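Local coordinates for 3-oxoacyl-[acyl-carrier-protein] synthase 3 (Pseudomonas aeruginosa, PDB 2X3E) that probably catalyses the decarboxylative condensation of acetyl-CoA with malonyl-ACP that initiates fatty acid synthesis, working as a homodimer, at residues E71-V76 / L98-A103; V223-D228 / T308-G313. The protein carries 1 engineered substitution. One frame throughout, in Å; residues are numbered along the deposited sequence.

Contact 1. Residues E71-V76 / L98-A103; sequences ERVDAV and LGLVGA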
loop_
_atom_site.group_PDB
_atom_site.type_symbol
_atom_site.label_atom_id
_atom_site.label_comp_id
_atom_site.label_asym_id
_atom_site.label_seq_id
_atom_site.Cartn_x
_atom_site.Cartn_y
_atom_site.Cartn_z
ATOM N N GLU A 71 -4.338 -13.195 20.448
ATOM C CA GLU A 71 -4.895 -11.909 20.852
ATOM C C GLU A 71 -4.009 -10.735 20.438
ATOM O O GLU A 71 -4.414 -9.583 20.558
ATOM C CB GLU A 71 -5.160 -11.911 22.352
ATOM C CG GLU A 71 -6.090 -13.048 22.758
ATOM C CD GLU A 71 -6.402 -13.055 24.226
ATOM O OE1 GLU A 71 -6.006 -12.097 24.928
ATOM O OE2 GLU A 71 -7.041 -14.027 24.683
ATOM N N ARG A 72 -2.811 -11.035 19.929
ATOM C CA ARG A 72 -1.903 -10.021 19.390
ATOM C C ARG A 72 -1.233 -10.519 18.125
ATOM O O ARG A 72 -0.961 -11.710 17.994
ATOM C CB ARG A 72 -0.805 -9.671 20.400
ATOM C CG ARG A 72 -1.187 -8.587 21.351
ATOM C CD ARG A 72 -0.109 -8.346 22.404
ATOM N NE ARG A 72 -0.723 -7.688 23.551
ATOM C CZ ARG A 72 -1.378 -8.314 24.524
ATOM N NH1 ARG A 72 -1.486 -9.642 24.538
ATOM N NH2 ARG A 72 -1.922 -7.607 25.506
ATOM N N VAL A 73 -0.982 -9.597 17.199
ATOM C CA VAL A 73 -0.097 -9.829 16.060
ATOM C C VAL A 73 0.834 -8.618 15.915
ATOM O O VAL A 73 0.550 -7.545 16.463
ATOM C CB VAL A 73 -0.883 -10.083 14.745
ATOM C CG1 VAL A 73 -1.714 -11.373 14.861
ATOM C CG2 VAL A 73 -1.779 -8.892 14.387
ATOM N N ASP A 74 1.934 -8.782 15.184
ATOM C CA ASP A 74 2.950 -7.718 15.075
ATOM C C ASP A 74 2.606 -6.680 14.017
ATOM O O ASP A 74 3.113 -5.557 14.061
ATOM C CB ASP A 74 4.328 -8.313 14.757
ATOM C CG ASP A 74 4.920 -9.090 15.909
ATOM O OD1 ASP A 74 4.771 -8.657 17.073
ATOM O OD2 ASP A 74 5.561 -10.135 15.655
ATOM N N ALA A 75 1.751 -7.063 13.068
ATOM C CA ALA A 75 1.492 -6.272 11.876
ATOM C C ALA A 75 0.025 -6.371 11.447
ATOM O O ALA A 75 -0.603 -7.428 11.584
ATOM C CB ALA A 75 2.404 -6.736 10.734
ATOM N N VAL A 76 -0.505 -5.257 10.946
ATOM C CA VAL A 76 -1.852 -5.206 10.389
ATOM C C VAL A 76 -1.806 -4.507 9.033
ATOM O O VAL A 76 -1.505 -3.321 8.950
ATOM C CB VAL A 76 -2.838 -4.444 11.312
ATOM C CG1 VAL A 76 -4.221 -4.411 10.676
ATOM C CG2 VAL A 76 -2.891 -5.088 12.699
ATOM N N LEU A 98 -8.449 -2.746 17.142
ATOM C CA LEU A 98 -8.305 -4.160 17.521
ATOM C C LEU A 98 -7.538 -4.348 18.827
ATOM O O LEU A 98 -7.294 -5.485 19.239
ATOM C CB LEU A 98 -7.565 -4.922 16.427
ATOM C CG LEU A 98 -8.325 -5.138 15.124
ATOM C CD1 LEU A 98 -7.365 -5.614 14.065
ATOM C CD2 LEU A 98 -9.460 -6.140 15.339
ATOM N N GLY A 99 -7.142 -3.244 19.459
ATOM C CA GLY A 99 -6.303 -3.282 20.657
ATOM C C GLY A 99 -4.830 -3.472 20.331
ATOM O O GLY A 99 -4.048 -3.839 21.210
ATOM N N LEU A 100 -4.451 -3.214 19.075
ATOM C CA LEU A 100 -3.090 -3.490 18.598
ATOM C C LEU A 100 -2.307 -2.217 18.249
ATOM O O LEU A 100 -1.521 -2.197 17.298
ATOM C CB LEU A 100 -3.131 -4.435 17.393
ATOM C CG LEU A 100 -3.940 -5.720 17.572
ATOM C CD1 LEU A 100 -3.909 -6.527 16.296
ATOM C CD2 LEU A 100 -3.429 -6.548 18.759
ATOM N N VAL A 101 -2.517 -1.162 19.029
ATOM C CA VAL A 101 -1.672 0.026 18.955
ATOM C C VAL A 101 -0.204 -0.396 19.050
ATOM O O VAL A 101 0.131 -1.275 19.834
ATOM C CB VAL A 101 -1.974 1.003 20.105
ATOM C CG1 VAL A 101 -1.749 0.331 21.458
ATOM C CG2 VAL A 101 -1.115 2.254 19.986
ATOM N N GLY A 102 0.651 0.224 18.245
ATOM C CA GLY A 102 2.064 -0.129 18.193
ATOM C C GLY A 102 2.426 -1.021 17.020
ATOM O O GLY A 102 3.585 -1.067 16.614
ATOM N N ALA A 103 1.444 -1.730 16.469
ATOM C CA ALA A 103 1.691 -2.642 15.359
ATOM C C ALA A 103 2.134 -1.896 14.105
ATOM O O ALA A 103 1.705 -0.755 13.849
ATOM C CB ALA A 103 0.438 -3.466 15.057
#
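L100 reaches 71-76 with both methyl groups, and apolar packing carries most of this contact. CD1 of L100 is 3.7 Å from CG2 of V73 and 4.0 Å from CG2 of V76, the V76 side chain crossing that of L100 at about a right angle. The other methyl, CD2 of L100, lies 3.8 Å from CA of R72, with the carbonyl O of E71 close by; CG of R72 meets the same methyl, the two chains crossing at a slant. With CG anti to its own carbonyl carbon (chi1 -52°), L100 sends CD1 to the valines and CD2 to the E71-R72 backbone. Further on, CA and CB of A103 both rest on O of D74, each at 3.5 Å; V76 CG2 is a looser neighbour.

The loop is shaped by its own backbone. G99 closes the preceding helix in a Schellman motif, and a type II turn runs from L100 to A103, closed by A103 N to L100 O at 3.1 Å. A103 O is hydrogen-bonded to S184 OG of the second subunit.

Backbone bonds from D74 and V76 to L104 align strand 75-79 with its parallel neighbour 104-109, so the contact joins the start of strand 75-79 to the loop between helix 91-97 and strand 104-109. V73 also packs on L65 of helix 53-68 and L135 of strand 133-140.

Contact 2. Residues V223-D228 / T308-G313; sequences VTQMSD and TGFGAG
Helix 223-228 runs roughly antiparallel to strand 308-311, its axis 7.7 Å away and the two N-to-C directions 149° apart. This is helix-on-sheet packing in the C-terminal half of the thiolase-like fold, and the backbones come nearest where CA of M226 sits 6.1 Å from CA of F310. Two neighbouring helix residues do the work: both meet F310, and M226 also reaches G309 and T308.

CB and CG of Q225 pack against the CD1-CE1 side of the F310 ring, approaching obliquely, with CB of Q225 3.4 Å from CD1 of F310. A bend at chi2 (-90°) brings the rest of the chain along the phenyl group, leaving the amide only 26° from the ring plane; NE2 is held by OE1 of Q221, one turn back in the same helix.

M226 runs along the strand from F310 to T308. In the conformer modelled here, one of two, CG of M226 lies 3.8 Å from CB of F310 and comes closest to the strand at OG1 of T308, 3.6 Å away; SD and CE continue toward T308. The backbone N of F310 is buried here with no partner in the model. G309 is close to H250, a predicted active-site residue, so the strand face met here backs onto the probable catalytic region. T308 has OG1 anti to its backbone N, where it shares a hydrogen bond with OG of S318.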
loop_
_atom_site.group_PDB
_atom_site.type_symbol
_atom_site.label_atom_id
_atom_site.label_comp_id
_atom_site.label_asym_id
_atom_site.label_seq_id
_atom_site.Cartn_x
_atom_site.Cartn_y
_atom_site.Cartn_z
ATOM N N VAL A 223 -10.005 -13.964 -17.796
ATOM C CA VAL A 223 -9.983 -15.429 -17.826
ATOM C C VAL A 223 -8.577 -15.969 -18.085
ATOM O O VAL A 223 -8.090 -16.832 -17.355
ATOM C CB VAL A 223 -10.932 -15.995 -18.900
ATOM C CG1 VAL A 223 -10.766 -17.514 -19.008
ATOM C CG2 VAL A 223 -12.382 -15.627 -18.585
ATOM N N THR A 224 -7.944 -15.458 -19.137
ATOM C CA THR A 224 -6.594 -15.875 -19.532
ATOM C C THR A 224 -5.555 -15.493 -18.468
ATOM O O THR A 224 -4.673 -16.284 -18.124
ATOM C CB THR A 224 -6.208 -15.231 -20.891
ATOM O OG1 THR A 224 -7.188 -15.557 -21.879
ATOM C CG2 THR A 224 -4.869 -15.734 -21.371
ATOM N N GLN A 225 -5.671 -14.277 -17.945
ATOM C CA GLN A 225 -4.713 -13.761 -16.963
ATOM C C GLN A 225 -4.656 -14.649 -15.722
ATOM O O GLN A 225 -3.572 -15.023 -15.262
ATOM C CB GLN A 225 -5.077 -12.329 -16.557
ATOM C CG GLN A 225 -4.831 -11.292 -17.637
ATOM C CD GLN A 225 -3.440 -10.691 -17.586
ATOM O OE1 GLN A 225 -2.550 -11.227 -16.938
ATOM N NE2 GLN A 225 -3.250 -9.583 -18.279
ATOM N N MET A 226 -5.823 -14.999 -15.187
ATOM C CA MET A 226 -5.862 -15.833 -13.996
ATOM C C MET A 226 -5.483 -17.281 -14.321
ATOM O O MET A 226 -4.710 -17.886 -13.580
ATOM C CB MET A 226 -7.216 -15.726 -13.280
ATOM C CG MET A 226 -7.272 -14.533 -12.321
ATOM S SD MET A 226 -8.754 -14.487 -11.308
ATOM C CE MET A 226 -9.408 -16.095 -11.723
ATOM N N SER A 227 -5.989 -17.827 -15.429
ATOM C CA SER A 227 -5.661 -19.200 -15.842
ATOM C C SER A 227 -4.157 -19.392 -16.038
ATOM O O SER A 227 -3.558 -20.361 -15.554
ATOM C CB SER A 227 -6.375 -19.551 -17.149
ATOM O OG SER A 227 -7.776 -19.418 -17.014
ATOM N N ASP A 228 -3.541 -18.463 -16.767
ATOM C CA ASP A 228 -2.096 -18.546 -17.029
ATOM C C ASP A 228 -1.285 -18.380 -15.739
ATOM O O ASP A 228 -0.276 -19.062 -15.546
ATOM C CB ASP A 228 -1.661 -17.490 -18.056
ATOM C CG ASP A 228 -2.253 -17.722 -19.448
ATOM O OD1 ASP A 228 -2.546 -18.884 -19.812
ATOM O OD2 ASP A 228 -2.409 -16.730 -20.200
ATOM N N THR A 308 -5.996 -16.950 -6.677
ATOM C CA THR A 308 -5.586 -16.197 -7.853
ATOM C C THR A 308 -6.435 -14.946 -8.066
ATOM O O THR A 308 -7.644 -14.946 -7.820
ATOM C CB THR A 308 -5.596 -17.098 -9.107
ATOM O OG1 THR A 308 -5.040 -16.385 -10.223
ATOM C CG2 THR A 308 -7.003 -17.564 -9.433
ATOM N N GLY A 309 -5.780 -13.876 -8.516
ATOM C CA GLY A 309 -6.445 -12.610 -8.776
ATOM C C GLY A 309 -5.993 -11.943 -10.061
ATOM O O GLY A 309 -4.896 -12.190 -10.550
ATOM N N PHE A 310 -6.870 -11.108 -10.612
ATOM C CA PHE A 310 -6.550 -10.214 -11.729
ATOM C C PHE A 310 -7.410 -8.968 -11.537
ATOM O O PHE A 310 -8.564 -9.080 -11.140
ATOM C CB PHE A 310 -6.856 -10.870 -13.086
ATOM C CG PHE A 310 -7.000 -9.880 -14.215
ATOM C CD1 PHE A 310 -5.888 -9.427 -14.909
ATOM C CD2 PHE A 310 -8.248 -9.382 -14.560
ATOM C CE1 PHE A 310 -6.016 -8.500 -15.939
ATOM C CE2 PHE A 310 -8.387 -8.461 -15.590
ATOM C CZ PHE A 310 -7.261 -8.018 -16.280
ATOM N N GLY A 311 -6.864 -7.789 -11.808
ATOM C CA GLY A 311 -7.650 -6.566 -11.667
ATOM C C GLY A 311 -6.970 -5.308 -12.160
ATOM O O GLY A 311 -6.007 -5.363 -12.931
ATOM N N ALA A 312 -7.486 -4.175 -11.699
ATOM C CA ALA A 312 -7.031 -2.871 -12.134
ATOM C C ALA A 312 -5.528 -2.712 -11.918
ATOM O O ALA A 312 -4.963 -3.274 -10.969
ATOM C CB ALA A 312 -7.799 -1.770 -11.401
ATOM N N GLY A 313 -4.900 -1.939 -12.806
ATOM C CA GLY A 313 -3.459 -1.707 -12.777
ATOM C C GLY A 313 -2.841 -1.662 -14.170
ATOM O O GLY A 313 -2.227 -0.665 -14.529
#

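Overall arrangement
The two contacts belong to different sheets, lie on opposite sides of the chain's centre and share no element; their centres are about 32 Å apart and their nearest atoms about 20 Å. Contact 1 is peripheral, joining the start of one strand of the five-stranded sheet to the loop that precedes its parallel neighbour: a leucine and an alanine are buried there while the charged residues alongside stay toward the surface. Contact 2 is deeper, a helix laid on a strand of the four-stranded sheet near predicted active-site residues, and it mixes a thioether, an amide and a phenyl ring. Both rely on packing between their segments, and both reach the second subunit.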